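Local coordinates for regulatory protein SdiA (Escherichia coli, PDB 4LFU), which activates transcription of the ftsQAZ cell-division genes and, as a LuxR-type quorum-sensing receptor, responds to acyl-homoserine lactone autoinducers such as oxoC6 made by other bacteria, at residues E25-I30 / D40-C45; Q90-W95 / E149-M154; R117-Y122 / L133-C138. All blocks are in the same frame, centred on the assembly; numbering follows the deposited sequence.

Contact 1: residues E25-I30 / D40-C45; sequences EVYHEI and DYYSLC
One face of the Tyr-42 ring carries the CG2 methyl of Ile-30, while the Tyr-27 ring receives the CD1 methyl of Leu-44 at its edge, close to the ring plane. Both pairs lie where helix 23-36 packs on strand 41-47, part of the helical layer against the antiparallel sheet of the autoinducer-binding domain, an alpha-beta-alpha sandwich of the GAF clan. The short helix and strand axes approach to 9.9 Å and run at 139°, so the helix slants across the strand. Tyr-42 and Leu-44, two apart on the strand, both point toward the helix, where Tyr-27 and Ile-30, almost one turn apart, meet them.

The CG2 atom of Ile-30 stands 4.0 Å from the centroid of the Tyr-42 ring, 29° off its normal, a CH-pi contact displaced toward the CG and CD2 side of the ring. It gets there because CG2 is anti to the backbone N, which leaves CG1 beside that nitrogen (chi1 -71°); with chi2 extended, CD1 runs on to Leu-44, 4.3 Å from its CG. The Tyr-27 and Leu-44 side chains cross at about a right angle, with CE1 of Tyr-27 4.2 Å from CD1 of Leu-44. Elsewhere the Tyr-27 ring stacks with Tyr-60 of the neighbouring strand 57-61, and Leu-162 and Leu-165 of helix 147-167 touch Leu-44, so the contact is buried between the sheet and its helices. At the far end of the Tyr-42 ring the hydroxyl OH reaches the helix itself, resting 3.6 Å from CB of Tyr-27.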
loop_
_atom_site.group_PDB
_atom_site.type_symbol
_atom_site.label_atom_id
_atom_site.label_comp_id
_atom_site.label_asym_id
_atom_site.label_seq_id
_atom_site.Cartn_x
_atom_site.Cartn_y
_atom_site.Cartn_z
ATOM N N GLU A 25 22.882 -3.861 10.276
ATOM C CA GLU A 25 22.202 -4.538 11.388
ATOM C C GLU A 25 20.897 -5.163 10.930
ATOM O O GLU A 25 20.501 -6.220 11.430
ATOM C CB GLU A 25 21.876 -3.562 12.521
ATOM C CG GLU A 25 23.021 -3.117 13.426
ATOM C CD GLU A 25 22.527 -2.087 14.459
ATOM O OE1 GLU A 25 21.827 -2.477 15.426
ATOM O OE2 GLU A 25 22.804 -0.886 14.285
ATOM N N VAL A 26 20.211 -4.481 10.012
ATOM C CA VAL A 26 18.973 -4.991 9.402
ATOM C C VAL A 26 19.287 -6.227 8.540
ATOM O O VAL A 26 18.662 -7.286 8.706
ATOM C CB VAL A 26 18.247 -3.887 8.542
ATOM C CG1 VAL A 26 17.035 -4.440 7.882
ATOM C CG2 VAL A 26 17.868 -2.672 9.386
ATOM N N TYR A 27 20.274 -6.091 7.646
ATOM C CA TYR A 27 20.675 -7.191 6.762
ATOM C C TYR A 27 21.218 -8.393 7.515
ATOM O O TYR A 27 20.862 -9.527 7.209
ATOM C CB TYR A 27 21.653 -6.730 5.692
ATOM C CG TYR A 27 21.083 -5.665 4.803
ATOM C CD1 TYR A 27 19.833 -5.818 4.208
ATOM C CD2 TYR A 27 21.794 -4.515 4.540
ATOM C CE1 TYR A 27 19.304 -4.821 3.375
ATOM C CE2 TYR A 27 21.281 -3.522 3.723
ATOM C CZ TYR A 27 20.037 -3.680 3.145
ATOM O OH TYR A 27 19.535 -2.683 2.322
ATOM N N HIS A 28 22.027 -8.137 8.533
ATOM C CA HIS A 28 22.578 -9.214 9.348
ATOM C C HIS A 28 21.493 -10.015 10.069
ATOM O O HIS A 28 21.573 -11.243 10.142
ATOM C CB HIS A 28 23.624 -8.678 10.342
ATOM C CG HIS A 28 24.224 -9.750 11.196
ATOM N ND1 HIS A 28 23.840 -9.958 12.508
ATOM C CD2 HIS A 28 25.144 -10.705 10.914
ATOM C CE1 HIS A 28 24.511 -10.988 12.998
ATOM N NE2 HIS A 28 25.308 -11.458 12.052
ATOM N N GLU A 29 20.481 -9.319 10.594
ATOM C CA GLU A 29 19.347 -9.957 11.262
ATOM C C GLU A 29 18.503 -10.796 10.306
ATOM O O GLU A 29 18.031 -11.865 10.687
ATOM C CB GLU A 29 18.480 -8.914 11.983
ATOM C CG GLU A 29 17.361 -9.481 12.893
ATOM C CD GLU A 29 17.877 -10.454 13.961
ATOM O OE1 GLU A 29 18.930 -10.168 14.581
ATOM O OE2 GLU A 29 17.231 -11.509 14.184
ATOM N N ILE A 30 18.308 -10.318 9.071
ATOM C CA ILE A 30 17.585 -11.093 8.053
ATOM C C ILE A 30 18.355 -12.359 7.694
ATOM O O ILE A 30 17.758 -13.432 7.604
ATOM C CB ILE A 30 17.293 -10.299 6.766
ATOM C CG1 ILE A 30 16.220 -9.234 7.027
ATOM C CG2 ILE A 30 16.883 -11.257 5.623
ATOM C CD1 ILE A 30 16.226 -8.114 5.982
ATOM N N ASP A 40 19.640 -20.918 3.070
ATOM C CA ASP A 40 21.029 -20.587 2.769
ATOM C C ASP A 40 21.156 -19.128 2.391
ATOM O O ASP A 40 22.108 -18.449 2.782
ATOM C CB ASP A 40 21.536 -21.461 1.618
ATOM C CG ASP A 40 21.596 -22.920 1.992
ATOM O OD1 ASP A 40 22.011 -23.235 3.125
ATOM O OD2 ASP A 40 21.218 -23.760 1.166
ATOM N N TYR A 41 20.187 -18.639 1.630
ATOM C CA TYR A 41 20.283 -17.300 1.105
ATOM C C TYR A 41 19.017 -16.483 1.322
ATOM O O TYR A 41 17.945 -17.025 1.485
ATOM C CB TYR A 41 20.609 -17.347 -0.382
ATOM C CG TYR A 41 21.874 -18.100 -0.757
ATOM C CD1 TYR A 41 23.128 -17.533 -0.569
ATOM C CD2 TYR A 41 21.807 -19.364 -1.333
ATOM C CE1 TYR A 41 24.298 -18.212 -0.937
ATOM C CE2 TYR A 41 22.973 -20.063 -1.692
ATOM C CZ TYR A 41 24.201 -19.473 -1.504
ATOM O OH TYR A 41 25.331 -20.137 -1.870
ATOM N N TYR A 42 19.173 -15.168 1.305
ATOM C CA TYR A 42 18.056 -14.231 1.256
ATOM C C TYR A 42 18.387 -13.204 0.181
ATOM O O TYR A 42 19.551 -13.044 -0.207
ATOM C CB TYR A 42 17.873 -13.525 2.603
ATOM C CG TYR A 42 18.927 -12.456 2.862
ATOM C CD1 TYR A 42 20.156 -12.800 3.422
ATOM C CD2 TYR A 42 18.695 -11.104 2.540
ATOM C CE1 TYR A 42 21.131 -11.866 3.632
ATOM C CE2 TYR A 42 19.674 -10.136 2.766
ATOM C CZ TYR A 42 20.889 -10.538 3.318
ATOM O OH TYR A 42 21.909 -9.640 3.563
ATOM N N SER A 43 17.352 -12.542 -0.320
ATOM C CA SER A 43 17.505 -11.345 -1.104
ATOM C C SER A 43 16.368 -10.381 -0.743
ATOM O O SER A 43 15.237 -10.789 -0.562
ATOM C CB SER A 43 17.533 -11.659 -2.605
ATOM O OG SER A 43 16.286 -12.131 -3.071
ATOM N N LEU A 44 16.684 -9.098 -0.626
ATOM C CA LEU A 44 15.670 -8.100 -0.358
ATOM C C LEU A 44 15.682 -7.177 -1.574
ATOM O O LEU A 44 16.697 -6.525 -1.823
ATOM C CB LEU A 44 16.020 -7.353 0.937
ATOM C CG LEU A 44 14.953 -6.980 1.985
ATOM C CD1 LEU A 44 15.253 -5.547 2.580
ATOM C CD2 LEU A 44 13.490 -7.069 1.504
ATOM N N CYS A 45 14.590 -7.199 -2.356
ATOM C CA CYS A 45 14.414 -6.399 -3.597
ATOM C C CYS A 45 13.229 -5.461 -3.486
ATOM O O CYS A 45 12.168 -5.846 -3.013
ATOM C CB CYS A 45 14.138 -7.273 -4.824
ATOM S SG CYS A 45 15.381 -8.510 -5.162
#

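Contact 2: residues Q90-W95 / E149-M154; sequences QGHLMW and ELQLKM
His-92 and Gln-151 bring the two backbones nearest, their CA atoms 6.7 Å apart, where strand 92-94 passes helix 149-154. The short axes come within 9.8 Å at 131°, so the helix slants over this end strand of the sheet in the autoinducer-binding domain. The chain enters the strand through Gln-90 and Gly-91, both with positive phi, and His-92 then points at the helix.

The imidazole of His-92 takes the CG of Gln-151 on one face: CG lies 3.4 Å from the ring centroid and 7° off the normal, a CH-pi contact almost over the centre. The extended chain beyond CG carries CD and NE2 across the ring, and the amide plane is stacked 15° from that of the imidazole, with NE2 near CB and CG of the histidine. At the ring's edge sits the sulfur SD of Met-154, 4.3 Å from CE1 of His-92, and Leu-150 CG approaches the same carbon more distantly. The amide end is bridged to the strand by one water, which accepts from Gln-151 NE2 at 3.1 Å and donates to Gln-90 O at 2.7 Å. Arg-10 of the second subunit packs on Gln-151, and Arg-159 of that subunit on Gln-90, so the contact borders the dimer interface.

A hydrogen bond from ND1 of His-92 to OE1 of Gln-121 helps fix the rotation of the ring. The helix is therefore held to this strand by a CH-pi contact, the stacked amide, an edge-on sulfur-aromatic contact and a water bridge, with ND1 of His-92 bonded to a side chain of the adjacent strand on the same helix-covered face.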
loop_
_atom_site.group_PDB
_atom_site.type_symbol
_atom_site.label_atom_id
_atom_site.label_comp_id
_atom_site.label_asym_id
_atom_site.label_seq_id
_atom_site.Cartn_x
_atom_site.Cartn_y
_atom_site.Cartn_z
ATOM N N GLN A 90 -1.935 -13.903 -0.271
ATOM C CA GLN A 90 -1.765 -13.316 1.067
ATOM C C GLN A 90 -0.374 -12.717 1.268
ATOM O O GLN A 90 0.186 -12.806 2.360
ATOM C CB GLN A 90 -2.065 -14.341 2.173
ATOM C CG GLN A 90 -3.438 -14.169 2.864
ATOM C CD GLN A 90 -4.541 -14.795 2.059
ATOM O OE1 GLN A 90 -4.353 -15.860 1.457
ATOM N NE2 GLN A 90 -5.699 -14.140 2.018
ATOM N N GLY A 91 0.192 -12.140 0.213
ATOM C CA GLY A 91 1.566 -11.634 0.277
ATOM C C GLY A 91 2.665 -12.700 0.233
ATOM O O GLY A 91 3.849 -12.370 0.241
ATOM N N HIS A 92 2.261 -13.964 0.117
ATOM C CA HIS A 92 3.135 -15.119 0.252
ATOM C C HIS A 92 3.248 -15.963 -1.027
ATOM O O HIS A 92 2.294 -16.116 -1.785
ATOM C CB HIS A 92 2.636 -15.983 1.414
ATOM C CG HIS A 92 3.586 -17.063 1.824
ATOM N ND1 HIS A 92 4.758 -16.803 2.506
ATOM C CD2 HIS A 92 3.529 -18.409 1.666
ATOM C CE1 HIS A 92 5.380 -17.943 2.756
ATOM N NE2 HIS A 92 4.657 -18.932 2.257
ATOM N N LEU A 93 4.443 -16.492 -1.256
ATOM C CA LEU A 93 4.727 -17.334 -2.417
ATOM C C LEU A 93 5.787 -18.410 -2.124
ATOM O O LEU A 93 6.979 -18.122 -2.009
ATOM C CB LEU A 93 5.136 -16.487 -3.627
ATOM C CG LEU A 93 5.521 -17.187 -4.944
ATOM C CD1 LEU A 93 4.371 -18.042 -5.524
ATOM C CD2 LEU A 93 6.001 -16.141 -5.950
ATOM N N MET A 94 5.323 -19.645 -1.981
ATOM C CA MET A 94 6.199 -20.803 -1.867
ATOM C C MET A 94 6.598 -21.153 -3.296
ATOM O O MET A 94 5.720 -21.269 -4.142
ATOM C CB MET A 94 5.439 -21.965 -1.199
ATOM C CG MET A 94 6.282 -23.233 -0.981
ATOM S SD MET A 94 7.424 -23.006 0.377
ATOM C CE MET A 94 8.894 -23.760 -0.291
ATOM N N TRP A 95 7.894 -21.293 -3.584
ATOM C CA TRP A 95 8.329 -21.597 -4.978
ATOM C C TRP A 95 7.944 -23.012 -5.401
ATOM O O TRP A 95 8.028 -23.955 -4.611
ATOM C CB TRP A 95 9.833 -21.385 -5.226
ATOM C CG TRP A 95 10.355 -20.025 -4.852
ATOM C CD1 TRP A 95 9.621 -18.925 -4.456
ATOM C CD2 TRP A 95 11.730 -19.609 -4.848
ATOM N NE1 TRP A 95 10.463 -17.876 -4.189
ATOM C CE2 TRP A 95 11.758 -18.263 -4.420
ATOM C CE3 TRP A 95 12.939 -20.253 -5.143
ATOM C CZ2 TRP A 95 12.945 -17.539 -4.300
ATOM C CZ3 TRP A 95 14.130 -19.539 -5.001
ATOM C CH2 TRP A 95 14.117 -18.189 -4.592
ATOM N N GLU A 149 3.136 -20.786 10.370
ATOM C CA GLU A 149 4.248 -20.210 11.098
ATOM C C GLU A 149 5.199 -19.458 10.161
ATOM O O GLU A 149 5.494 -18.281 10.394
ATOM C CB GLU A 149 4.989 -21.296 11.871
ATOM C CG GLU A 149 5.946 -20.764 12.923
ATOM C CD GLU A 149 6.911 -21.826 13.438
ATOM O OE1 GLU A 149 8.132 -21.547 13.483
ATOM O OE2 GLU A 149 6.459 -22.943 13.793
ATOM N N LEU A 150 5.673 -20.134 9.111
ATOM C CA LEU A 150 6.563 -19.527 8.100
ATOM C C LEU A 150 5.963 -18.267 7.453
ATOM O O LEU A 150 6.656 -17.285 7.247
ATOM C CB LEU A 150 6.965 -20.553 7.016
ATOM C CG LEU A 150 7.818 -20.070 5.827
ATOM C CD1 LEU A 150 9.202 -19.693 6.299
ATOM C CD2 LEU A 150 7.908 -21.115 4.711
ATOM N N GLN A 151 4.672 -18.311 7.151
ATOM C CA GLN A 151 3.971 -17.179 6.559
ATOM C C GLN A 151 3.947 -15.957 7.466
ATOM O O GLN A 151 4.271 -14.851 7.023
ATOM C CB GLN A 151 2.553 -17.573 6.196
ATOM C CG GLN A 151 2.500 -18.404 4.950
ATOM C CD GLN A 151 1.105 -18.574 4.442
ATOM O OE1 GLN A 151 0.586 -19.696 4.405
ATOM N NE2 GLN A 151 0.470 -17.460 4.050
ATOM N N LEU A 152 3.587 -16.181 8.729
ATOM C CA LEU A 152 3.446 -15.116 9.707
ATOM C C LEU A 152 4.802 -14.516 10.094
ATOM O O LEU A 152 4.910 -13.291 10.308
ATOM C CB LEU A 152 2.692 -15.615 10.946
ATOM C CG LEU A 152 1.164 -15.767 10.845
ATOM C CD1 LEU A 152 0.655 -16.588 12.023
ATOM C CD2 LEU A 152 0.467 -14.425 10.816
ATOM N N LYS A 153 5.832 -15.369 10.142
ATOM C CA LYS A 153 7.190 -14.929 10.448
ATOM C C LYS A 153 7.774 -14.078 9.349
ATOM O O LYS A 153 8.388 -13.056 9.617
ATOM C CB LYS A 153 8.105 -16.112 10.755
ATOM C CG LYS A 153 7.885 -16.665 12.150
ATOM C CD LYS A 153 8.884 -17.739 12.486
ATOM C CE LYS A 153 8.650 -18.265 13.901
ATOM N NZ LYS A 153 9.800 -19.119 14.308
ATOM N N MET A 154 7.570 -14.481 8.104
ATOM C CA MET A 154 8.080 -13.707 6.989
ATOM C C MET A 154 7.246 -12.445 6.766
ATOM O O MET A 154 7.735 -11.468 6.196
ATOM C CB MET A 154 8.139 -14.556 5.725
ATOM C CG MET A 154 9.259 -15.632 5.716
ATOM S SD MET A 154 9.212 -16.391 4.081
ATOM C CE MET A 154 10.141 -15.126 3.177
HETATM O O HOH W 1 1.167 -14.469 4.216
#

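Contact 3: residues R117-Y122 / L133-C138; sequences RGVTQY and LSFSRC
Matching first torsions turn Thr-120 OG1 (chi1 -50°) and Ser-134 OG (chi1 -77°) beside their own backbone nitrogens, and the two hydroxyls meet at 2.8 Å across the strands on one face of the sheet, in a hydrogen bond that either could donate. The pair belongs to a beta hairpin, strands 117-124 and 130-137, in the antiparallel sheet of the autoinducer-binding domain; the short axes lie 4.5 Å apart and run almost exactly antiparallel.

Arg-117 with Arg-137, Val-119 with Phe-135 and Gln-121 with Leu-133 are the hydrogen-bonded pairs. Each is joined by two backbone bonds, and those between Gln-121 and Leu-133 are nearly straight. Thr-120 with Ser-134 and Gly-118 with Ser-136 are non-hydrogen-bonded pairs. The CA atoms of Gly-118 and Ser-136 close to 3.9 Å, and Gly-118 CA lies 3.0 Å from Phe-135 O, which leaves no room for a CB on the glycine.

On the face of Thr-120, Ser-134 and Ser-136, the Thr-120 hydroxyl also receives Trp-95 NE1, and Ser-136 OG bonds to Tyr-63 OH. A tetraethylene glycol, probably from the crystallisation liquor, lies about 4 Å from the Ser-134 side chain, consistent with a pocket on this face, as in LuxR-type receptors that hold the autoinducer there. On the opposite face Val-119 and Phe-135 lie side by side; Met-154 of helix 147-167 touches both, and Ile-30 of helix 23-36 touches Phe-135. Here Arg-137 bends at chi3; its NH2 bonds to Glu-38 O and its guanidinium forms a cation-pi contact with Tyr-39. Val-119 and Phe-135 touch through the methyl CG1 of Val-119, which lies 3.9 Å from CB of Phe-135.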
loop_
_atom_site.group_PDB
_atom_site.type_symbol
_atom_site.label_atom_id
_atom_site.label_comp_id
_atom_site.label_asym_id
_atom_site.label_seq_id
_atom_site.Cartn_x
_atom_site.Cartn_y
_atom_site.Cartn_z
ATOM N N ARG A 117 15.110 -24.941 -3.594
ATOM C CA ARG A 117 13.896 -24.571 -2.859
ATOM C C ARG A 117 13.985 -23.120 -2.377
ATOM O O ARG A 117 15.084 -22.592 -2.144
ATOM C CB ARG A 117 13.680 -25.504 -1.637
ATOM C CG ARG A 117 13.517 -27.026 -1.921
ATOM C CD ARG A 117 12.149 -27.404 -2.516
ATOM N NE ARG A 117 12.005 -28.855 -2.699
ATOM C CZ ARG A 117 12.322 -29.546 -3.803
ATOM N NH1 ARG A 117 12.829 -28.951 -4.879
ATOM N NH2 ARG A 117 12.145 -30.864 -3.833
ATOM N N GLY A 118 12.827 -22.478 -2.240
ATOM C CA GLY A 118 12.762 -21.139 -1.662
ATOM C C GLY A 118 11.349 -20.646 -1.452
ATOM O O GLY A 118 10.391 -21.336 -1.740
ATOM N N VAL A 119 11.236 -19.422 -0.971
ATOM C CA VAL A 119 9.964 -18.842 -0.612
ATOM C C VAL A 119 10.078 -17.309 -0.735
ATOM O O VAL A 119 11.139 -16.747 -0.492
ATOM C CB VAL A 119 9.583 -19.296 0.820
ATOM C CG1 VAL A 119 10.627 -18.836 1.838
ATOM C CG2 VAL A 119 8.173 -18.834 1.201
ATOM N N THR A 120 9.015 -16.633 -1.128
ATOM C CA THR A 120 9.055 -15.165 -1.146
ATOM C C THR A 120 7.871 -14.565 -0.375
ATOM O O THR A 120 6.748 -15.066 -0.439
ATOM C CB THR A 120 9.131 -14.616 -2.592
ATOM O OG1 THR A 120 10.181 -15.297 -3.277
ATOM C CG2 THR A 120 9.423 -13.104 -2.628
ATOM N N GLN A 121 8.145 -13.515 0.386
ATOM C CA GLN A 121 7.092 -12.730 1.004
ATOM C C GLN A 121 7.159 -11.305 0.457
ATOM O O GLN A 121 8.232 -10.770 0.288
ATOM C CB GLN A 121 7.236 -12.711 2.520
ATOM C CG GLN A 121 6.066 -12.026 3.212
ATOM C CD GLN A 121 4.903 -12.953 3.469
ATOM O OE1 GLN A 121 5.052 -14.177 3.505
ATOM N NE2 GLN A 121 3.729 -12.370 3.664
ATOM N N TYR A 122 6.009 -10.693 0.185
ATOM C CA TYR A 122 6.021 -9.301 -0.255
ATOM C C TYR A 122 5.066 -8.344 0.479
ATOM O O TYR A 122 4.069 -8.772 1.100
ATOM C CB TYR A 122 5.876 -9.193 -1.775
ATOM C CG TYR A 122 4.513 -8.813 -2.269
ATOM C CD1 TYR A 122 4.232 -7.506 -2.709
ATOM C CD2 TYR A 122 3.515 -9.757 -2.336
ATOM C CE1 TYR A 122 2.942 -7.160 -3.158
ATOM C CE2 TYR A 122 2.259 -9.439 -2.770
ATOM C CZ TYR A 122 1.971 -8.153 -3.183
ATOM O OH TYR A 122 0.694 -7.918 -3.639
ATOM N N LEU A 133 10.898 -10.118 0.017
ATOM C CA LEU A 133 11.909 -10.849 0.770
ATOM C C LEU A 133 11.885 -12.330 0.372
ATOM O O LEU A 133 10.885 -13.003 0.558
ATOM C CB LEU A 133 11.677 -10.694 2.279
ATOM C CG LEU A 133 12.625 -11.494 3.196
ATOM C CD1 LEU A 133 14.066 -11.008 3.094
ATOM C CD2 LEU A 133 12.108 -11.416 4.618
ATOM N N SER A 134 12.989 -12.818 -0.178
ATOM C CA SER A 134 13.113 -14.213 -0.609
ATOM C C SER A 134 14.096 -14.938 0.261
ATOM O O SER A 134 15.115 -14.379 0.617
ATOM C CB SER A 134 13.638 -14.274 -2.020
ATOM O OG SER A 134 12.625 -13.969 -2.939
ATOM N N PHE A 135 13.771 -16.171 0.628
ATOM C CA PHE A 135 14.746 -17.106 1.210
ATOM C C PHE A 135 14.938 -18.265 0.241
ATOM O O PHE A 135 13.991 -18.703 -0.398
ATOM C CB PHE A 135 14.258 -17.678 2.543
ATOM C CG PHE A 135 14.173 -16.669 3.675
ATOM C CD1 PHE A 135 15.010 -15.556 3.719
ATOM C CD2 PHE A 135 13.269 -16.862 4.715
ATOM C CE1 PHE A 135 14.932 -14.642 4.760
ATOM C CE2 PHE A 135 13.207 -15.958 5.777
ATOM C CZ PHE A 135 14.041 -14.847 5.789
ATOM N N SER A 136 16.159 -18.766 0.122
ATOM C CA SER A 136 16.396 -19.918 -0.748
ATOM C C SER A 136 17.377 -20.910 -0.146
ATOM O O SER A 136 18.129 -20.585 0.737
ATOM C CB SER A 136 16.837 -19.494 -2.155
ATOM O OG SER A 136 18.078 -18.832 -2.113
ATOM N N ARG A 137 17.351 -22.119 -0.665
ATOM C CA ARG A 137 18.065 -23.234 -0.099
ATOM C C ARG A 137 18.572 -24.132 -1.230
ATOM O O ARG A 137 17.876 -24.351 -2.251
ATOM C CB ARG A 137 17.102 -24.004 0.803
ATOM C CG ARG A 137 17.755 -24.976 1.717
ATOM C CD ARG A 137 16.850 -25.311 2.879
ATOM N NE ARG A 137 15.530 -25.753 2.469
ATOM C CZ ARG A 137 14.420 -25.527 3.168
ATOM N NH1 ARG A 137 13.253 -25.973 2.715
ATOM N NH2 ARG A 137 14.467 -24.849 4.316
ATOM N N CYS A 138 19.777 -24.657 -1.026
ATOM C CA CYS A 138 20.399 -25.582 -1.970
ATOM C C CYS A 138 19.980 -27.027 -1.754
ATOM O O CYS A 138 20.344 -27.891 -2.544
ATOM C CB CYS A 138 21.923 -25.466 -1.909
ATOM S SG CYS A 138 22.531 -23.819 -2.361
#

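In the fold
All three contacts share the five-stranded antiparallel sheet of the autoinducer-binding domain, whose order is 57-61, 41-47, 130-137, 117-124, 92-94. Contact 3 is the hairpin of strands 117-124 and 130-137, flanked by 41-47 and 92-94; contact 1 joins helix 23-36 to the former strand, contact 2 joins helix 147-167 to the latter. The centre of contact 3 lies about 11 Å from that of contact 1 and about 9 Å from that of contact 2, while the centres of contacts 1 and 2 are about 16 Å apart. Along the chain contact 1 closes first, and contact 3 is nested within the loop closed by contact 2. Together they unite sheet and helices in the ligand-sensing domain.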